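Local coordinates for protein M157 (Murid herpesvirus 1, PDB 2NYK) that probably engages Ly49 receptors of natural killer cells as a viral, MHC class I-like ligand of mouse cytomegalovirus, at residues 39-44 against 166-171; 240-243 against 249-252. The protein carries 1 engineered substitution. One frame throughout, in Å; residues are numbered along the deposited sequence.

Contact 1. Residues 39-44 against 166-171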
ATOM      1  N   ILE A  39       3.176  -0.299  -6.796  1.00 23.06           N
ATOM      2  CA  ILE A  39       1.869  -0.930  -6.845  1.00 23.20           C
ATOM      3  C   ILE A  39       1.471  -1.153  -5.403  1.00 22.75           C
ATOM      4  O   ILE A  39       2.273  -1.665  -4.616  1.00 21.07           O
ATOM      5  CB  ILE A  39       1.888  -2.284  -7.576  1.00 23.25           C
ATOM      6  CG1 ILE A  39       2.317  -2.135  -9.041  1.00 23.04           C
ATOM      7  CG2 ILE A  39       0.473  -2.956  -7.518  1.00 23.87           C
ATOM      8  CD1 ILE A  39       2.520  -3.466  -9.683  1.00 19.32           C
ATOM      9  N   SER A  40       0.226  -0.793  -5.077  1.00 21.48           N
ATOM     10  CA  SER A  40      -0.349  -1.026  -3.765  1.00 22.42           C
ATOM     11  C   SER A  40      -1.679  -1.714  -4.036  1.00 23.26           C
ATOM     12  O   SER A  40      -2.186  -1.666  -5.170  1.00 20.80           O
ATOM     13  CB  SER A  40      -0.612   0.314  -3.062  1.00 22.64           C
ATOM     14  OG  SER A  40       0.539   1.161  -3.200  1.00 30.46           O
ATOM     15  N   VAL A  41      -2.259  -2.327  -3.007  1.00 22.02           N
ATOM     16  CA  VAL A  41      -3.548  -2.952  -3.168  1.00 23.10           C
ATOM     17  C   VAL A  41      -4.384  -2.533  -1.992  1.00 22.92           C
ATOM     18  O   VAL A  41      -3.848  -2.297  -0.910  1.00 23.19           O
ATOM     19  CB  VAL A  41      -3.487  -4.495  -3.221  1.00 23.10           C
ATOM     20  CG1 VAL A  41      -2.629  -4.975  -4.407  1.00 22.51           C
ATOM     21  CG2 VAL A  41      -2.950  -5.049  -1.900  1.00 22.51           C
ATOM     22  N   ASP A  42      -5.684  -2.452  -2.229  1.00 22.62           N
ATOM     23  CA  ASP A  42      -6.669  -2.100  -1.206  1.00 24.41           C
ATOM     24  C   ASP A  42      -6.352  -0.820  -0.461  1.00 24.38           C
ATOM     25  O   ASP A  42      -6.564  -0.720   0.749  1.00 25.28           O
ATOM     26  CB  ASP A  42      -6.907  -3.279  -0.256  1.00 25.21           C
ATOM     27  CG  ASP A  42      -7.839  -4.291  -0.859  1.00 25.53           C
ATOM     28  OD1 ASP A  42      -8.512  -3.911  -1.837  1.00 26.24           O
ATOM     29  OD2 ASP A  42      -7.920  -5.440  -0.380  1.00 27.94           O
ATOM     30  N   ASN A  43      -5.846   0.155  -1.213  1.00 24.42           N
ATOM     31  CA  ASN A  43      -5.473   1.475  -0.677  1.00 25.20           C
ATOM     32  C   ASN A  43      -4.497   1.397   0.522  1.00 24.25           C
ATOM     33  O   ASN A  43      -4.549   2.226   1.436  1.00 23.90           O
ATOM     34  CB  ASN A  43      -6.740   2.288  -0.362  1.00 27.02           C
ATOM     35  CG  ASN A  43      -6.478   3.782  -0.282  1.00 31.24           C
ATOM     36  OD1 ASN A  43      -5.644   4.343  -1.023  1.00 36.31           O
ATOM     37  ND2 ASN A  43      -7.183   4.437   0.621  1.00 35.28           N
ATOM     38  N   GLY A  44      -3.597   0.405   0.505  1.00 22.88           N
ATOM     39  CA  GLY A  44      -2.624   0.240   1.591  1.00 21.62           C
ATOM     40  C   GLY A  44      -1.255   0.697   1.159  1.00 21.88           C
ATOM     41  O   GLY A  44      -1.126   1.414   0.177  1.00 19.68           O
ATOM     42  N   SER A 166      -5.136 -14.137  -4.502  1.00 28.23           N
ATOM     43  CA  SER A 166      -4.576 -14.851  -3.360  1.00 29.51           C
ATOM     44  C   SER A 166      -3.708 -13.929  -2.485  1.00 27.98           C
ATOM     45  O   SER A 166      -3.793 -13.972  -1.272  1.00 28.31           O
ATOM     46  CB  SER A 166      -3.757 -16.045  -3.856  1.00 30.02           C
ATOM     47  OG  SER A 166      -3.080 -16.670  -2.778  1.00 36.58           O
ATOM     48  N   THR A 167      -2.880 -13.103  -3.116  1.00 27.13           N
ATOM     49  CA  THR A 167      -2.030 -12.139  -2.399  1.00 25.57           C
ATOM     50  C   THR A 167      -2.872 -11.184  -1.569  1.00 24.97           C
ATOM     51  O   THR A 167      -2.605 -10.978  -0.401  1.00 23.67           O
ATOM     52  CB  THR A 167      -1.137 -11.349  -3.389  1.00 26.70           C
ATOM     53  OG1 THR A 167      -0.286 -12.277  -4.060  1.00 25.18           O
ATOM     54  CG2 THR A 167      -0.274 -10.302  -2.647  1.00 23.81           C
ATOM     55  N   VAL A 168      -3.936 -10.650  -2.156  1.00 24.42           N
ATOM     56  CA  VAL A 168      -4.763  -9.666  -1.477  1.00 22.78           C
ATOM     57  C   VAL A 168      -5.564 -10.262  -0.309  1.00 23.28           C
ATOM     58  O   VAL A 168      -5.749  -9.617   0.711  1.00 22.05           O
ATOM     59  CB  VAL A 168      -5.723  -8.991  -2.471  1.00 23.61           C
ATOM     60  CG1 VAL A 168      -6.665  -8.049  -1.731  1.00 21.53           C
ATOM     61  CG2 VAL A 168      -4.934  -8.228  -3.529  1.00 23.62           C
ATOM     62  N   GLN A 169      -6.058 -11.483  -0.473  1.00 24.14           N
ATOM     63  CA  GLN A 169      -6.760 -12.174   0.605  1.00 25.95           C
ATOM     64  C   GLN A 169      -5.801 -12.418   1.785  1.00 25.85           C
ATOM     65  O   GLN A 169      -6.157 -12.188   2.934  1.00 26.34           O
ATOM     66  CB  GLN A 169      -7.395 -13.487   0.085  1.00 26.63           C
ATOM     67  CG  GLN A 169      -8.379 -13.242  -1.087  1.00 29.61           C
ATOM     68  CD  GLN A 169      -9.130 -14.493  -1.573  1.00 34.72           C
ATOM     69  OE1 GLN A 169      -8.529 -15.449  -2.063  1.00 35.79           O
ATOM     70  NE2 GLN A 169     -10.461 -14.463  -1.461  1.00 36.60           N
ATOM     71  N   LYS A 170      -4.586 -12.858   1.493  1.00 25.88           N
ATOM     72  CA  LYS A 170      -3.578 -13.074   2.552  1.00 26.64           C
ATOM     73  C   LYS A 170      -3.229 -11.781   3.283  1.00 25.79           C
ATOM     74  O   LYS A 170      -3.161 -11.755   4.514  1.00 25.50           O
ATOM     75  CB  LYS A 170      -2.299 -13.664   1.980  1.00 27.11           C
ATOM     76  CG  LYS A 170      -2.433 -15.073   1.476  1.00 32.04           C
ATOM     77  CD  LYS A 170      -1.051 -15.646   1.185  1.00 36.85           C
ATOM     78  CE  LYS A 170      -1.114 -17.141   0.880  1.00 40.97           C
ATOM     79  NZ  LYS A 170      -1.697 -17.456  -0.455  1.00 44.39           N
ATOM     80  N   LEU A 171      -3.037 -10.703   2.524  1.00 24.94           N
ATOM     81  CA  LEU A 171      -2.735  -9.392   3.115  1.00 24.88           C
ATOM     82  C   LEU A 171      -3.835  -8.917   4.084  1.00 25.48           C
ATOM     83  O   LEU A 171      -3.553  -8.293   5.096  1.00 23.83           O
ATOM     84  CB  LEU A 171      -2.478  -8.371   2.006  1.00 24.21           C
ATOM     85  CG  LEU A 171      -1.118  -8.500   1.294  1.00 25.16           C
ATOM     86  CD1 LEU A 171      -1.018  -7.529   0.130  1.00 24.21           C
ATOM     87  CD2 LEU A 171       0.039  -8.284   2.265  1.00 25.16           C
TER

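Contact 2. Residues 240-243 against 249-252. With FUC (alpha-L-fucopyranose), chain B.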
ATOM      1  N   ARG A 240      -1.323   1.724  28.684  1.00 43.59           N
ATOM      2  CA  ARG A 240      -1.986   1.082  27.548  1.00 42.71           C
ATOM      3  C   ARG A 240      -1.397   1.530  26.205  1.00 41.46           C
ATOM      4  O   ARG A 240      -1.099   2.707  26.003  1.00 40.80           O
ATOM      5  CB  ARG A 240      -3.488   1.372  27.564  1.00 43.16           C
ATOM      6  CG  ARG A 240      -4.269   0.647  28.645  1.00 45.72           C
ATOM      7  CD  ARG A 240      -5.296   1.561  29.269  1.00 50.58           C
ATOM      8  NE  ARG A 240      -4.644   2.720  29.876  1.00 55.35           N
ATOM      9  CZ  ARG A 240      -5.265   3.696  30.544  1.00 57.39           C
ATOM     10  NH1 ARG A 240      -6.590   3.681  30.715  1.00 58.70           N
ATOM     11  NH2 ARG A 240      -4.549   4.697  31.045  1.00 58.28           N
ATOM     12  N   CYS A 241      -1.210   0.561  25.312  1.00 39.71           N
ATOM     13  CA  CYS A 241      -0.826   0.823  23.920  1.00 38.32           C
ATOM     14  C   CYS A 241      -1.981   0.354  23.051  1.00 37.25           C
ATOM     15  O   CYS A 241      -2.376  -0.808  23.103  1.00 36.94           O
ATOM     16  CB  CYS A 241       0.464   0.087  23.550  1.00 38.18           C
ATOM     17  SG  CYS A 241       0.956   0.319  21.821  1.00 37.24           S
ATOM     18  N   TYR A 242      -2.541   1.288  22.302  1.00 36.40           N
ATOM     19  CA  TYR A 242      -3.668   1.027  21.413  1.00 35.94           C
ATOM     20  C   TYR A 242      -3.199   0.869  19.966  1.00 34.85           C
ATOM     21  O   TYR A 242      -2.306   1.578  19.493  1.00 33.87           O
ATOM     22  CB  TYR A 242      -4.690   2.165  21.484  1.00 36.81           C
ATOM     23  CG  TYR A 242      -5.315   2.335  22.856  1.00 39.33           C
ATOM     24  CD1 TYR A 242      -4.653   3.051  23.855  1.00 42.61           C
ATOM     25  CD2 TYR A 242      -6.557   1.778  23.152  1.00 41.39           C
ATOM     26  CE1 TYR A 242      -5.214   3.215  25.122  1.00 44.74           C
ATOM     27  CE2 TYR A 242      -7.135   1.935  24.424  1.00 43.88           C
ATOM     28  CZ  TYR A 242      -6.452   2.656  25.400  1.00 44.92           C
ATOM     29  OH  TYR A 242      -6.992   2.821  26.654  1.00 47.57           O
ATOM     30  N   VAL A 243      -3.828  -0.072  19.281  1.00 33.33           N
ATOM     31  CA  VAL A 243      -3.563  -0.302  17.883  1.00 31.95           C
ATOM     32  C   VAL A 243      -4.872  -0.219  17.141  1.00 31.39           C
ATOM     33  O   VAL A 243      -5.774  -0.998  17.389  1.00 30.39           O
ATOM     34  CB  VAL A 243      -2.942  -1.681  17.643  1.00 32.13           C
ATOM     35  CG1 VAL A 243      -2.659  -1.867  16.161  1.00 30.92           C
ATOM     36  CG2 VAL A 243      -1.673  -1.865  18.486  1.00 30.60           C
ATOM     37  N   TRP A 249     -10.686  -2.241  13.104  1.00 37.54           N
ATOM     38  CA  TRP A 249     -10.565  -2.754  14.465  1.00 36.63           C
ATOM     39  C   TRP A 249      -9.623  -1.956  15.357  1.00 37.11           C
ATOM     40  O   TRP A 249      -8.729  -1.247  14.874  1.00 36.71           O
ATOM     41  CB  TRP A 249     -10.210  -4.256  14.478  1.00 36.88           C
ATOM     42  CG  TRP A 249      -8.832  -4.632  13.927  1.00 34.11           C
ATOM     43  CD1 TRP A 249      -8.561  -5.143  12.692  1.00 34.27           C
ATOM     44  CD2 TRP A 249      -7.568  -4.555  14.614  1.00 33.49           C
ATOM     45  NE1 TRP A 249      -7.204  -5.390  12.560  1.00 32.47           N
ATOM     46  CE2 TRP A 249      -6.575  -5.039  13.727  1.00 33.08           C
ATOM     47  CE3 TRP A 249      -7.177  -4.130  15.889  1.00 33.25           C
ATOM     48  CZ2 TRP A 249      -5.218  -5.091  14.073  1.00 31.30           C
ATOM     49  CZ3 TRP A 249      -5.823  -4.178  16.229  1.00 33.40           C
ATOM     50  CH2 TRP A 249      -4.866  -4.655  15.322  1.00 30.84           C
ATOM     51  N   LYS A 250      -9.836  -2.087  16.666  1.00 37.71           N
ATOM     52  CA  LYS A 250      -9.013  -1.423  17.682  1.00 38.30           C
ATOM     53  C   LYS A 250      -8.723  -2.399  18.808  1.00 38.33           C
ATOM     54  O   LYS A 250      -9.617  -3.095  19.275  1.00 38.89           O
ATOM     55  CB  LYS A 250      -9.696  -0.161  18.210  1.00 38.38           C
ATOM     56  CG  LYS A 250      -8.764   0.780  18.956  1.00 39.56           C
ATOM     57  CD  LYS A 250      -9.380   2.166  19.160  1.00 40.74           C
ATOM     58  CE  LYS A 250      -8.462   3.015  20.022  1.00 41.15           C
ATOM     59  NZ  LYS A 250      -8.900   4.439  20.090  1.00 42.96           N
ATOM     60  N   GLY A 251      -7.463  -2.480  19.217  1.00 38.47           N
ATOM     61  CA  GLY A 251      -7.066  -3.407  20.270  1.00 37.91           C
ATOM     62  C   GLY A 251      -6.124  -2.728  21.232  1.00 37.85           C
ATOM     63  O   GLY A 251      -5.587  -1.660  20.929  1.00 38.68           O
ATOM     64  N   VAL A 252      -5.913  -3.354  22.384  1.00 38.10           N
ATOM     65  CA  VAL A 252      -5.051  -2.802  23.426  1.00 38.37           C
ATOM     66  C   VAL A 252      -4.042  -3.833  23.909  1.00 37.87           C
ATOM     67  O   VAL A 252      -4.340  -5.015  23.989  1.00 37.78           O
ATOM     68  CB  VAL A 252      -5.865  -2.306  24.646  1.00 38.44           C
ATOM     69  CG1 VAL A 252      -5.003  -1.448  25.558  1.00 39.48           C
ATOM     70  CG2 VAL A 252      -7.038  -1.492  24.184  1.00 40.14           C
TER
HETATM   71  C1  FUC B   3     -11.440 -10.596  14.016  1.00 60.22           C
HETATM   72  C2  FUC B   3     -10.681  -9.341  14.455  1.00 60.80           C
HETATM   73  C3  FUC B   3      -9.667  -8.979  13.370  1.00 60.47           C
HETATM   74  C4  FUC B   3     -10.413  -8.691  12.063  1.00 60.66           C
HETATM   75  C5  FUC B   3     -11.279  -9.908  11.685  1.00 60.67           C
HETATM   76  C6  FUC B   3     -12.153  -9.648  10.459  1.00 60.05           C
HETATM   77  O2  FUC B   3     -10.024  -9.550  15.687  1.00 62.13           O
HETATM   78  O3  FUC B   3      -8.849  -7.897  13.787  1.00 60.93           O
HETATM   79  O4  FUC B   3     -11.212  -7.535  12.198  1.00 61.13           O
HETATM   80  O5  FUC B   3     -12.098 -10.338  12.779  1.00 60.64           O

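Contact 1. Residues 39-44 against 166-171
Val41, the last residue of strand 35-41, meets helix 157-173 through Val168 and Leu171. Its CB lies 4.0 Å from Val168 CG2, and the two valines lie alongside each other, pointing opposite ways. Val41 CG2 also touches Leu171 CD1, at 3.7 Å, the leucine coming in roughly perpendicular to the valine. Both methyls of Val168 are used, because with CG1 anti to its backbone N (chi1 175°) its CG2 is directed at Val41 while CG1 faces the carboxylate of Asp42. Asp42 OD2 packs 3.2 Å from Val168 CG1, a carboxylate oxygen against a methyl. What fixes that carboxylate lies elsewhere: OD1 accepts from Thr22 N on the adjoining strand 21-30. Just past the strand end the chain turns back, Gly44 N bonding to Val41 O at 3.1 Å, and Asn201 ND2 also reaches that carbonyl. Phe19 and Phe21 pack on Val168 as well, and Val47 on Leu171, so the apolar patch extends beyond the two segments. A helix laid by apolar side chains over an antiparallel sheet is consistent with the α1/α2 platform of MHC class I-like proteins, where helices lie across one such sheet.

Contact 2. Residues 240-243 against 249-252
Trp249 turns its CG into the position between backbone N and carbonyl carbon (chi1 66°), which lays the indole beside Val243, while Val243 sets CG1 anti to its own N (chi1 -179°) and so presents that methyl to the six-membered ring. CG1 comes within 3.7 Å of Trp249 CH2, and the two side chains point the same way. At the far end of the indole, O3 of the glycan fucose stands over one face, 3.0 Å from Trp249 CD1; Trp249 NE1 hydrogen-bonds to Ala175 O. Tyr242 and Val252, a non-hydrogen-bonded pair, project together from one face of the sheet. Val252 CG1 rests over the tyrosine ring in a CH-pi contact, 4.3 Å from the centroid, and CG2 packs at 3.4 Å from Tyr242 CE2. The Lys250 chain runs at a slant to that of Tyr242, its CE 3.9 Å from Tyr242 CD2. Between the strands, Val243 and Gly251 form a hydrogen-bonded pair: Val243 N to Gly251 O and Gly251 N to Val243 O are both 2.9 Å, the first nearly straight at 169°. These residues belong to a β hairpin within an antiparallel sheet. Strand 204-208 flanks 241-245, and strand 262-267 flanks 249-253; the Cys194-Cys241 disulfide ties the hairpin to strand 192-198.

Both segments of contact 1 precede those of contact 2 along the chain. Their centres lie about 23 Å apart, with nearest atoms about 9 Å apart, and the two do not meet. They share no sheet: strand 35-41 of contact 1 runs in the seven-stranded antiparallel sheet beneath helix 157-173, whereas the hairpin of contact 2 belongs to the second antiparallel sheet. Contact 1 joins chain parts 122 residues apart; contact 2 pairs the two strands of one hairpin. This division agrees with an MHC class I-like plan of a helix-bearing platform and a separate β domain. Helix 157-173 leads into Ala175 and Met177, which reach Trp249 of contact 2.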